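Local coordinates for protein alcohol oxidase (Myceliophthora thermophila, PDB 6F74) that probably acts as a VAO-type flavoprotein oxidase, using bound FAD to carry electrons from a substrate to molecular oxygen, at residues F178-R183 and H205-Y210; Y188-K193 and T274-E279; E262-L267 and V297-I302. All blocks are in the same frame, centred on the assembly; numbering follows the deposited sequence.

Interaction 1 (F178-R183 and H205-Y210)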
loop_
_atom_site.group_PDB
_atom_site.type_symbol
_atom_site.label_atom_id
_atom_site.label_comp_id
_atom_site.label_asym_id
_atom_site.label_seq_id
_atom_site.Cartn_x
_atom_site.Cartn_y
_atom_site.Cartn_z
ATOM N N PHE A 178 4.623 19.330 -2.767
ATOM C CA PHE A 178 5.213 19.461 -4.089
ATOM C C PHE A 178 4.099 19.195 -5.068
ATOM O O PHE A 178 3.872 18.052 -5.470
ATOM C CB PHE A 178 6.397 18.497 -4.259
ATOM C CG PHE A 178 7.038 18.563 -5.614
ATOM C CD1 PHE A 178 7.732 19.694 -6.023
ATOM C CD2 PHE A 178 6.936 17.489 -6.495
ATOM C CE1 PHE A 178 8.314 19.756 -7.278
ATOM C CE2 PHE A 178 7.553 17.538 -7.746
ATOM C CZ PHE A 178 8.229 18.684 -8.140
ATOM N N ARG A 179 3.387 20.262 -5.437
ATOM C CA ARG A 179 2.103 20.143 -6.109
ATOM C C ARG A 179 1.989 21.188 -7.226
ATOM O O ARG A 179 1.675 22.340 -6.945
ATOM C CB ARG A 179 1.002 20.341 -5.081
ATOM C CG ARG A 179 0.916 19.169 -4.088
ATOM C CD ARG A 179 -0.247 19.310 -3.119
ATOM N NE ARG A 179 -0.727 17.982 -2.743
ATOM C CZ ARG A 179 -0.839 17.527 -1.495
ATOM N NH1 ARG A 179 -0.593 18.339 -0.427
ATOM N NH2 ARG A 179 -1.195 16.256 -1.299
ATOM N N ASN A 180 2.238 20.774 -8.478
ATOM C CA ASN A 180 2.300 21.714 -9.616
ATOM C C ASN A 180 1.184 21.488 -10.645
ATOM O O ASN A 180 1.341 21.800 -11.830
ATOM C CB ASN A 180 3.674 21.634 -10.274
ATOM C CG ASN A 180 4.797 21.739 -9.259
ATOM O OD1 ASN A 180 5.610 20.861 -9.148
ATOM N ND2 ASN A 180 4.853 22.853 -8.530
ATOM N N GLY A 181 0.052 20.970 -10.164
ATOM C CA GLY A 181 -1.177 20.852 -10.942
ATOM C C GLY A 181 -1.526 19.424 -11.310
ATOM O O GLY A 181 -0.648 18.572 -11.496
ATOM N N VAL A 182 -2.831 19.168 -11.381
ATOM C CA VAL A 182 -3.341 17.928 -11.947
ATOM C C VAL A 182 -4.198 18.338 -13.138
ATOM O O VAL A 182 -5.214 19.010 -12.956
ATOM C CB VAL A 182 -4.180 17.144 -10.932
ATOM C CG1 VAL A 182 -4.757 15.901 -11.566
ATOM C CG2 VAL A 182 -3.313 16.770 -9.727
ATOM N N ARG A 183 -3.785 17.941 -14.336
ATOM C CA ARG A 183 -4.433 18.420 -15.551
ATOM C C ARG A 183 -4.875 17.273 -16.423
ATOM O O ARG A 183 -4.126 16.330 -16.654
ATOM C CB ARG A 183 -3.491 19.315 -16.353
ATOM C CG ARG A 183 -3.123 20.607 -15.661
ATOM C CD ARG A 183 -2.152 21.430 -16.500
ATOM N NE ARG A 183 -0.802 20.861 -16.498
ATOM C CZ ARG A 183 0.075 20.937 -15.484
ATOM N NH1 ARG A 183 -0.211 21.564 -14.338
ATOM N NH2 ARG A 183 1.281 20.397 -15.628
ATOM N N HIS A 205 -2.189 14.324 -16.325
ATOM C CA HIS A 205 -0.841 14.698 -15.919
ATOM C C HIS A 205 -0.874 14.976 -14.430
ATOM O O HIS A 205 -1.401 15.995 -13.981
ATOM C CB HIS A 205 -0.346 15.921 -16.704
ATOM C CG HIS A 205 1.107 16.236 -16.467
ATOM N ND1 HIS A 205 1.735 17.351 -16.976
ATOM C CD2 HIS A 205 2.015 15.621 -15.677
ATOM C CE1 HIS A 205 2.987 17.373 -16.564
ATOM N NE2 HIS A 205 3.183 16.337 -15.771
ATOM N N ILE A 206 -0.352 14.037 -13.649
ATOM C CA ILE A 206 -0.268 14.252 -12.220
ATOM C C ILE A 206 1.071 14.922 -11.958
ATOM O O ILE A 206 2.080 14.232 -11.814
ATOM C CB ILE A 206 -0.399 12.940 -11.437
ATOM C CG1 ILE A 206 -1.649 12.172 -11.895
ATOM C CG2 ILE A 206 -0.461 13.226 -9.940
ATOM C CD1 ILE A 206 -1.778 10.770 -11.303
ATOM N N ASP A 207 1.072 16.259 -11.896
ATOM C CA ASP A 207 2.288 17.061 -11.846
ATOM C C ASP A 207 2.609 17.423 -10.408
ATOM O O ASP A 207 2.603 18.580 -10.020
ATOM C CB ASP A 207 2.127 18.321 -12.728
ATOM C CG ASP A 207 3.455 18.931 -13.151
ATOM O OD1 ASP A 207 4.554 18.440 -12.739
ATOM O OD2 ASP A 207 3.392 19.928 -13.914
ATOM N N GLY A 208 2.905 16.399 -9.610
ATOM C CA GLY A 208 3.226 16.580 -8.202
ATOM C C GLY A 208 2.934 15.319 -7.409
ATOM O O GLY A 208 2.340 14.374 -7.924
ATOM N N ALA A 209 3.363 15.314 -6.144
ATOM C CA ALA A 209 3.082 14.207 -5.226
ATOM C C ALA A 209 1.667 14.340 -4.645
ATOM O O ALA A 209 1.461 14.439 -3.427
ATOM C CB ALA A 209 4.092 14.178 -4.124
ATOM N N TYR A 210 0.691 14.329 -5.554
ATOM C CA TYR A 210 -0.695 14.407 -5.183
ATOM C C TYR A 210 -1.163 13.086 -4.553
ATOM O O TYR A 210 -0.506 12.044 -4.675
ATOM C CB TYR A 210 -1.535 14.800 -6.397
ATOM C CG TYR A 210 -1.400 16.250 -6.768
ATOM C CD1 TYR A 210 -2.190 17.223 -6.142
ATOM C CD2 TYR A 210 -0.486 16.667 -7.738
ATOM C CE1 TYR A 210 -2.082 18.555 -6.459
ATOM C CE2 TYR A 210 -0.373 18.009 -8.078
ATOM C CZ TYR A 210 -1.170 18.953 -7.427
ATOM O OH TYR A 210 -1.076 20.296 -7.759
HETATM O O HOH W 1 0.476 18.677 -18.816
#
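The ring of Y210 is clasped between two side chains of the facing strand. V182 CG2 lies 3.4 Å from the Y210 ring centroid, almost straight over it. Against the other face R179 lays its CG methylene, displaced toward the rim and 4.0 Å from the same centroid. Both are CH-pi contacts, and a branched valine suits the first: with CG1 anti to the backbone N (177°), its second methyl is turned over the ring. At the far end of the ring, Y210 OH accepts the amide hydrogen of G181 N at 2.7 Å. At the bulge D207 O bonds N180 N at 2.7 Å and is badly angled for G181 N, which leaves the tyrosine hydroxyl as its acceptor. A phenylalanine in place of Y210 would keep the clasped ring but is likely to leave the G181 amide without its acceptor.

A second clasp forms around R183, where a bend about CG-CD (-73°) carries the guanidinium back to D207 and N180. R183 NH2 makes a salt bridge with D207 OD2 at 2.8 Å, on the anti side and 22° out of the carboxylate plane, while R183 NH1 meets a lone pair of N180 O at 3.0 Å. Both acceptors lie at the guanidinium edge, close to its plane, which restricts its turning. G181 has no room for a beta carbon, which would strike R183 NH1, and one on G208 would collide with F178 O and R179 CA.

Farther out, V182 and I206 rest on helix 212-221, F178 packs against helix 135-147, and A209 touches S156, an FAD-binding residue. N180 and G181 both face D207, which makes this a classic beta bulge between antiparallel strands 179-185 and 203-208 of the PCMH-type FAD-binding domain.

Interaction 2 (Y188-K193 and T274-E279)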
loop_
_atom_site.group_PDB
_atom_site.type_symbol
_atom_site.label_atom_id
_atom_site.label_comp_id
_atom_site.label_asym_id
_atom_site.label_seq_id
_atom_site.Cartn_x
_atom_site.Cartn_y
_atom_site.Cartn_z
ATOM N N TYR A 188 -3.841 11.778 -24.693
ATOM C CA TYR A 188 -2.493 11.727 -24.110
ATOM C C TYR A 188 -1.453 12.411 -24.999
ATOM O O TYR A 188 -1.316 12.064 -26.166
ATOM C CB TYR A 188 -2.100 10.271 -23.910
ATOM C CG TYR A 188 -0.650 9.981 -23.596
ATOM C CD1 TYR A 188 0.038 10.660 -22.598
ATOM C CD2 TYR A 188 0.021 8.977 -24.288
ATOM C CE1 TYR A 188 1.363 10.360 -22.309
ATOM C CE2 TYR A 188 1.338 8.665 -24.008
ATOM C CZ TYR A 188 2.003 9.344 -23.033
ATOM O OH TYR A 188 3.318 9.010 -22.797
ATOM N N THR A 189 -0.713 13.342 -24.394
ATOM C CA THR A 189 0.347 14.115 -25.048
ATOM C C THR A 189 1.614 13.930 -24.219
ATOM O O THR A 189 1.685 14.343 -23.074
ATOM C CB THR A 189 -0.017 15.607 -25.139
ATOM O OG1 THR A 189 -1.281 15.721 -25.768
ATOM C CG2 THR A 189 1.027 16.398 -25.958
ATOM N N SER A 190 2.599 13.273 -24.829
ATOM C CA SER A 190 3.818 12.864 -24.161
ATOM C C SER A 190 4.843 13.995 -24.210
ATOM O O SER A 190 4.977 14.684 -25.225
ATOM C CB SER A 190 4.388 11.601 -24.813
ATOM O OG SER A 190 5.742 11.388 -24.422
ATOM N N ALA A 191 5.602 14.117 -23.120
ATOM C CA ALA A 191 6.712 15.048 -23.016
ATOM C C ALA A 191 7.780 14.874 -24.090
ATOM O O ALA A 191 8.442 15.850 -24.444
ATOM C CB ALA A 191 7.340 14.954 -21.626
ATOM N N ASN A 192 7.972 13.658 -24.598
ATOM C CA ASN A 192 8.938 13.410 -25.704
ATOM C C ASN A 192 8.277 12.892 -26.970
ATOM O O ASN A 192 8.944 12.334 -27.840
ATOM C CB ASN A 192 10.068 12.468 -25.251
ATOM C CG ASN A 192 9.565 11.093 -24.795
ATOM O OD1 ASN A 192 8.420 10.707 -25.053
ATOM N ND2 ASN A 192 10.435 10.351 -24.093
ATOM N N LYS A 193 6.961 13.091 -27.071
ATOM C CA LYS A 193 6.121 12.656 -28.216
ATOM C C LYS A 193 6.151 11.170 -28.544
ATOM O O LYS A 193 5.952 10.765 -29.689
ATOM C CB LYS A 193 6.402 13.517 -29.452
ATOM C CG LYS A 193 6.174 15.020 -29.244
ATOM C CD LYS A 193 4.710 15.326 -28.844
ATOM C CE LYS A 193 4.513 16.748 -28.326
ATOM N NZ LYS A 193 5.226 17.778 -29.128
ATOM N N THR A 274 13.091 11.911 -18.548
ATOM C CA THR A 274 11.829 11.286 -18.921
ATOM C C THR A 274 12.012 9.778 -18.922
ATOM O O THR A 274 13.041 9.262 -19.398
ATOM C CB THR A 274 11.362 11.782 -20.312
ATOM O OG1 THR A 274 11.110 13.189 -20.211
ATOM C CG2 THR A 274 10.087 11.109 -20.761
ATOM N N ALA A 275 11.035 9.078 -18.352
ATOM C CA ALA A 275 10.989 7.623 -18.402
ATOM C C ALA A 275 9.669 7.207 -19.040
ATOM O O ALA A 275 8.592 7.450 -18.472
ATOM C CB ALA A 275 11.112 7.016 -17.015
ATOM N N ASN A 276 9.763 6.605 -20.222
ATOM C CA ASN A 276 8.596 6.054 -20.898
ATOM C C ASN A 276 9.027 4.974 -21.910
ATOM O O ASN A 276 10.181 4.507 -21.880
ATOM C CB ASN A 276 7.682 7.180 -21.463
ATOM C CG ASN A 276 8.254 7.924 -22.652
ATOM O OD1 ASN A 276 9.267 7.542 -23.227
ATOM N ND2 ASN A 276 7.585 9.014 -23.029
ATOM N N HIS A 277 8.127 4.620 -22.819
ATOM C CA HIS A 277 8.360 3.538 -23.765
ATOM C C HIS A 277 9.523 3.850 -24.711
ATOM O O HIS A 277 10.197 2.929 -25.185
ATOM C CB HIS A 277 7.072 3.220 -24.565
ATOM C CG HIS A 277 5.884 2.916 -23.701
ATOM N ND1 HIS A 277 5.198 3.888 -22.995
ATOM C CD2 HIS A 277 5.270 1.746 -23.414
ATOM C CE1 HIS A 277 4.226 3.325 -22.298
ATOM N NE2 HIS A 277 4.244 2.025 -22.538
ATOM N N CYS A 278 9.772 5.142 -24.950
ATOM C CA CYS A 278 10.794 5.612 -25.875
ATOM C C CYS A 278 12.088 6.028 -25.217
ATOM O O CYS A 278 13.088 6.208 -25.904
ATOM C CB CYS A 278 10.258 6.825 -26.652
ATOM S SG CYS A 278 8.867 6.431 -27.716
ATOM N N GLU A 279 12.088 6.232 -23.903
ATOM C CA GLU A 279 13.249 6.846 -23.248
ATOM C C GLU A 279 13.450 6.276 -21.854
ATOM O O GLU A 279 12.524 6.168 -21.068
ATOM C CB GLU A 279 13.084 8.357 -23.239
ATOM C CG GLU A 279 14.368 9.107 -22.931
ATOM C CD GLU A 279 14.205 10.634 -23.046
ATOM O OE1 GLU A 279 13.163 11.096 -23.598
ATOM O OE2 GLU A 279 15.055 11.381 -22.505
HETATM O O HOH W 2 4.796 6.468 -24.008
#
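N276 OD1 is gripped by two donors arriving from opposite faces of its amide plane: N192 ND2 at 3.2 Å across the contact and, within its own segment, C278 N at 3.0 Å. The second bond closes an Asx turn, so the asparagine shapes its own chain while receiving a partner. In return N276 ND2 donates to N192 OD1 at 2.8 Å. The two carboxamides thus bind each other through both heads, although their planes are twisted 56° apart and each donor is tilted from the carbonyl plane it meets. Asparagine suits both positions, since each amide gives a hydrogen and accepts one on a short stem.

The other N-H of N192 is used as well: N192 ND2 reaches E279 OE1 at 2.9 Å, on the anti side of a nearly coplanar carboxylate. The methyl T274 CG2 lies over one face of this amide, 3.4 Å from N192 ND2; the threonine hydroxyl goes instead to Q264.

N192 is presented by a type I turn from S190 to K193, within which N192 N donates to S190 OG at 3.2 Å, an ST turn. S190 and Y188 turn their hydroxyls to E262, and a water links Y188 OH with H277 ND1.

A disulfide from C278 to C194 ties the segments together just beyond the turn. The loop between strands 179-185 and 203-208 thus lies against strand 272-276 and the residues that follow it; this strand pairs with strand 260-266 and packs A275 on helix 281-287.

Interaction 3 (E262-L267 and V297-I302). With FAD (flavin-adenine dinucleotide), chain I.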
loop_
_atom_site.group_PDB
_atom_site.type_symbol
_atom_site.label_atom_id
_atom_site.label_comp_id
_atom_site.label_asym_id
_atom_site.label_seq_id
_atom_site.Cartn_x
_atom_site.Cartn_y
_atom_site.Cartn_z
ATOM N N GLU A 262 4.106 7.578 -18.616
ATOM C CA GLU A 262 5.439 8.136 -18.495
ATOM C C GLU A 262 5.610 8.812 -17.153
ATOM O O GLU A 262 4.629 8.982 -16.404
ATOM C CB GLU A 262 5.728 9.145 -19.626
ATOM C CG GLU A 262 4.893 10.393 -19.685
ATOM C CD GLU A 262 5.193 11.204 -20.934
ATOM O OE1 GLU A 262 5.130 10.641 -22.035
ATOM O OE2 GLU A 262 5.543 12.407 -20.816
ATOM N N ALA A 263 6.858 9.184 -16.855
ATOM C CA ALA A 263 7.193 9.891 -15.626
ATOM C C ALA A 263 8.355 10.866 -15.872
ATOM O O ALA A 263 9.165 10.659 -16.766
ATOM C CB ALA A 263 7.561 8.891 -14.527
ATOM N N GLN A 264 8.419 11.905 -15.050
ATOM C CA GLN A 264 9.615 12.702 -14.894
ATOM C C GLN A 264 10.206 12.268 -13.563
ATOM O O GLN A 264 9.484 12.141 -12.575
ATOM C CB GLN A 264 9.286 14.187 -14.861
ATOM C CG GLN A 264 8.738 14.783 -16.164
ATOM C CD GLN A 264 9.732 14.715 -17.280
ATOM O OE1 GLN A 264 10.861 15.167 -17.151
ATOM N NE2 GLN A 264 9.326 14.147 -18.394
ATOM N N ILE A 265 11.516 12.006 -13.578
ATOM C CA ILE A 265 12.222 11.448 -12.452
ATOM C C ILE A 265 13.568 12.134 -12.305
ATOM O O ILE A 265 14.310 12.250 -13.294
ATOM C CB ILE A 265 12.468 9.936 -12.628
ATOM C CG1 ILE A 265 11.134 9.192 -12.802
ATOM C CG2 ILE A 265 13.187 9.379 -11.410
ATOM C CD1 ILE A 265 11.261 7.714 -13.096
ATOM N N MET A 266 13.873 12.568 -11.081
ATOM C CA MET A 266 15.189 13.095 -10.730
ATOM C C MET A 266 16.048 11.939 -10.217
ATOM O O MET A 266 15.726 11.283 -9.215
ATOM C CB MET A 266 15.079 14.205 -9.688
ATOM C CG MET A 266 16.429 14.801 -9.271
ATOM S SD MET A 266 16.353 16.206 -8.098
ATOM C CE MET A 266 15.143 17.242 -8.896
ATOM N N LEU A 267 17.141 11.687 -10.922
ATOM C CA LEU A 267 18.024 10.582 -10.575
ATOM C C LEU A 267 18.906 10.982 -9.404
ATOM O O LEU A 267 18.971 12.166 -9.061
ATOM C CB LEU A 267 18.871 10.170 -11.790
ATOM C CG LEU A 267 18.137 9.817 -13.090
ATOM C CD1 LEU A 267 19.119 9.449 -14.190
ATOM C CD2 LEU A 267 17.151 8.687 -12.884
ATOM N N VAL A 297 10.330 10.390 -8.073
ATOM C CA VAL A 297 9.276 10.574 -9.058
ATOM C C VAL A 297 8.620 11.947 -8.847
ATOM O O VAL A 297 7.985 12.212 -7.816
ATOM C CB VAL A 297 8.246 9.443 -9.040
ATOM C CG1 VAL A 297 7.223 9.643 -10.151
ATOM C CG2 VAL A 297 8.930 8.087 -9.193
ATOM N N LEU A 298 8.812 12.819 -9.839
ATOM C CA LEU A 298 8.292 14.182 -9.799
ATOM C C LEU A 298 6.892 14.274 -10.359
ATOM O O LEU A 298 6.090 15.102 -9.915
ATOM C CB LEU A 298 9.200 15.125 -10.600
ATOM C CG LEU A 298 10.688 15.121 -10.239
ATOM C CD1 LEU A 298 11.439 16.073 -11.119
ATOM C CD2 LEU A 298 10.897 15.336 -8.751
ATOM N N SER A 299 6.618 13.492 -11.391
ATOM C CA SER A 299 5.317 13.529 -12.039
ATOM C C SER A 299 5.079 12.218 -12.766
ATOM O O SER A 299 6.022 11.525 -13.130
ATOM C CB SER A 299 5.268 14.691 -13.033
ATOM O OG SER A 299 5.947 14.328 -14.216
ATOM N N GLN A 300 3.817 11.885 -12.990
ATOM C CA GLN A 300 3.476 10.810 -13.927
ATOM C C GLN A 300 2.293 11.259 -14.767
ATOM O O GLN A 300 1.499 12.140 -14.388
ATOM C CB GLN A 300 3.125 9.476 -13.221
ATOM C CG GLN A 300 4.295 8.779 -12.486
ATOM C CD GLN A 300 3.888 7.535 -11.669
ATOM O OE1 GLN A 300 2.738 7.412 -11.255
ATOM N NE2 GLN A 300 4.825 6.607 -11.472
ATOM N N HIS A 301 2.199 10.649 -15.937
ATOM C CA HIS A 301 0.988 10.693 -16.725
ATOM C C HIS A 301 0.321 9.320 -16.585
ATOM O O HIS A 301 1.002 8.307 -16.740
ATOM C CB HIS A 301 1.314 10.929 -18.191
ATOM C CG HIS A 301 1.774 12.314 -18.516
ATOM N ND1 HIS A 301 2.867 12.915 -17.922
ATOM C CD2 HIS A 301 1.328 13.180 -19.452
ATOM C CE1 HIS A 301 3.061 14.111 -18.469
ATOM N NE2 HIS A 301 2.132 14.301 -19.395
ATOM N N ILE A 302 -0.995 9.287 -16.319
ATOM C CA ILE A 302 -1.768 8.045 -16.253
ATOM C C ILE A 302 -2.846 7.990 -17.333
ATOM O O ILE A 302 -3.457 9.003 -17.651
ATOM C CB ILE A 302 -2.448 7.816 -14.874
ATOM C CG1 ILE A 302 -3.301 9.021 -14.468
ATOM C CG2 ILE A 302 -1.400 7.496 -13.812
ATOM C CD1 ILE A 302 -4.293 8.747 -13.355
HETATM P PA FAD I . 4.839 6.815 1.358
HETATM O O1A FAD I . 5.000 6.220 2.754
HETATM O O2A FAD I . 4.904 8.306 1.258
HETATM O O5B FAD I . 5.941 6.153 0.442
HETATM C C5B FAD I . 5.894 4.775 0.194
HETATM C C4B FAD I . 7.201 4.346 -0.449
HETATM O O4B FAD I . 7.276 5.002 -1.703
HETATM C C3B FAD I . 8.463 4.728 0.282
HETATM O O3B FAD I . 9.462 3.760 -0.058
HETATM C C2B FAD I . 8.879 6.037 -0.344
HETATM O O2B FAD I . 10.292 6.270 -0.389
HETATM C C1B FAD I . 8.400 5.868 -1.760
HETATM N N9A FAD I . 7.985 7.091 -2.455
HETATM C C8A FAD I . 6.901 7.834 -2.192
HETATM N N7A FAD I . 6.805 8.866 -3.053
HETATM C C5A FAD I . 7.840 8.769 -3.881
HETATM C C6A FAD I . 8.301 9.552 -5.028
HETATM N N6A FAD I . 7.563 10.629 -5.381
HETATM N N1A FAD I . 9.443 9.150 -5.646
HETATM C C2A FAD I . 10.129 8.055 -5.226
HETATM N N3A FAD I . 9.743 7.273 -4.185
HETATM C C4A FAD I . 8.615 7.593 -3.498
HETATM N N1 FAD I . -2.858 0.246 -1.513
HETATM C C2 FAD I . -3.656 -0.289 -2.464
HETATM O O2 FAD I . -3.126 -0.930 -3.407
HETATM N N3 FAD I . -4.995 -0.134 -2.447
HETATM C C4 FAD I . -5.632 0.531 -1.468
HETATM O O4 FAD I . -6.875 0.657 -1.444
HETATM C C4X FAD I . -4.835 1.132 -0.378
HETATM N N5 FAD I . -5.419 1.803 0.636
HETATM C C5X FAD I . -4.659 2.350 1.617
HETATM C C6 FAD I . -5.278 3.057 2.647
HETATM C C7 FAD I . -4.548 3.652 3.662
HETATM C C7M FAD I . -5.377 4.355 4.708
HETATM C C8 FAD I . -3.061 3.550 3.650
HETATM C C8M FAD I . -2.179 4.213 4.700
HETATM C C9 FAD I . -2.440 2.826 2.638
HETATM C C9A FAD I . -3.171 2.219 1.601
HETATM N N10 FAD I . -2.569 1.500 0.533
HETATM C C10 FAD I . -3.380 0.941 -0.464
HETATM C "C1'" FAD I . -1.113 1.232 0.465
HETATM C "C2'" FAD I . -0.238 2.088 -0.390
HETATM O "O2'" FAD I . -0.340 1.595 -1.724
HETATM C "C3'" FAD I . 1.217 1.940 0.067
HETATM O "O3'" FAD I . 1.352 2.154 1.484
HETATM C "C4'" FAD I . 2.147 2.878 -0.690
HETATM O "O4'" FAD I . 3.490 2.691 -0.234
HETATM C "C5'" FAD I . 1.724 4.330 -0.522
HETATM O "O5'" FAD I . 2.594 5.186 -1.242
HETATM P P FAD I . 2.726 6.635 -0.621
HETATM O O1P FAD I . 1.359 7.195 -0.338
HETATM O O2P FAD I . 3.669 7.382 -1.503
HETATM O O3P FAD I . 3.421 6.265 0.793
#
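From E262 to I265, strand 260-266 runs antiparallel to V297-H301, the axes of the short segments 4.6 Å apart at 176°. A classic beta bulge interrupts the pairing: L298 and S299 both face Q264, and Q264 O takes the amide of L298 N at 2.9 Å and, weakly, that of S299 N at 3.4 Å.

On one face of the sheet E262 and H301 lie side by side. E262 CG passes 3.7 Å from H301 ND1, and OE2 hangs over the imidazole face near its rim, with carboxylate and ring planes 50° apart. The first torsion of E262, 64°, sets CG between N and carbonyl carbon, and the extended chain beyond carries the acid on to Y188, S190 and N276, all hydrogen-bonded to OE1, and to the amide of A191, which binds OE2. This buried carboxylate is thus well satisfied, while H301 stacks on H205. S299 is small enough to leave room for the bent stem of Q264, S299 OG lying 3.4 Å from Q264 CB, while the glutamine amide turns away to T274.

The other face is mainly aliphatic, in ordinary van der Waals contact. A263, small enough for a close strand pair, faces the aliphatic stem of Q300, and I265 CG1 meets V297 CG2 at 4.4 Å. Beside the bulge, L298 reaches M266, and both pack on I138 of helix 135-147.

V297 presents its backbone to the cofactor, so the adenine is recognised by main-chain groups, with the branched side chain packed against the base: V297 N donates to FAD N1A at 2.9 Å, and FAD N6A donates to V297 O, also at 2.9 Å.

The three contacts follow one another across a single antiparallel sheet. Interaction 3 lies centrally, its centre about 10 Å from those of interactions 1 and 2, whose own centres are about 17 Å apart and whose nearest atoms stay about 7 Å apart. Strand 296-306 joins interaction 3 to interaction 1 through I206 N and Q300 O, 2.8 Å apart. E262 joins it to interaction 2, with Y188 OH 2.6 Å from E262 OE1. The cofactor is met by the middle contact, where V297 binds the adenine, and approached by interaction 1, the A209 side chain lying about 5 Å from FAD; interaction 2 is farther off, with the side chain of T274 about 11 Å from that of V297.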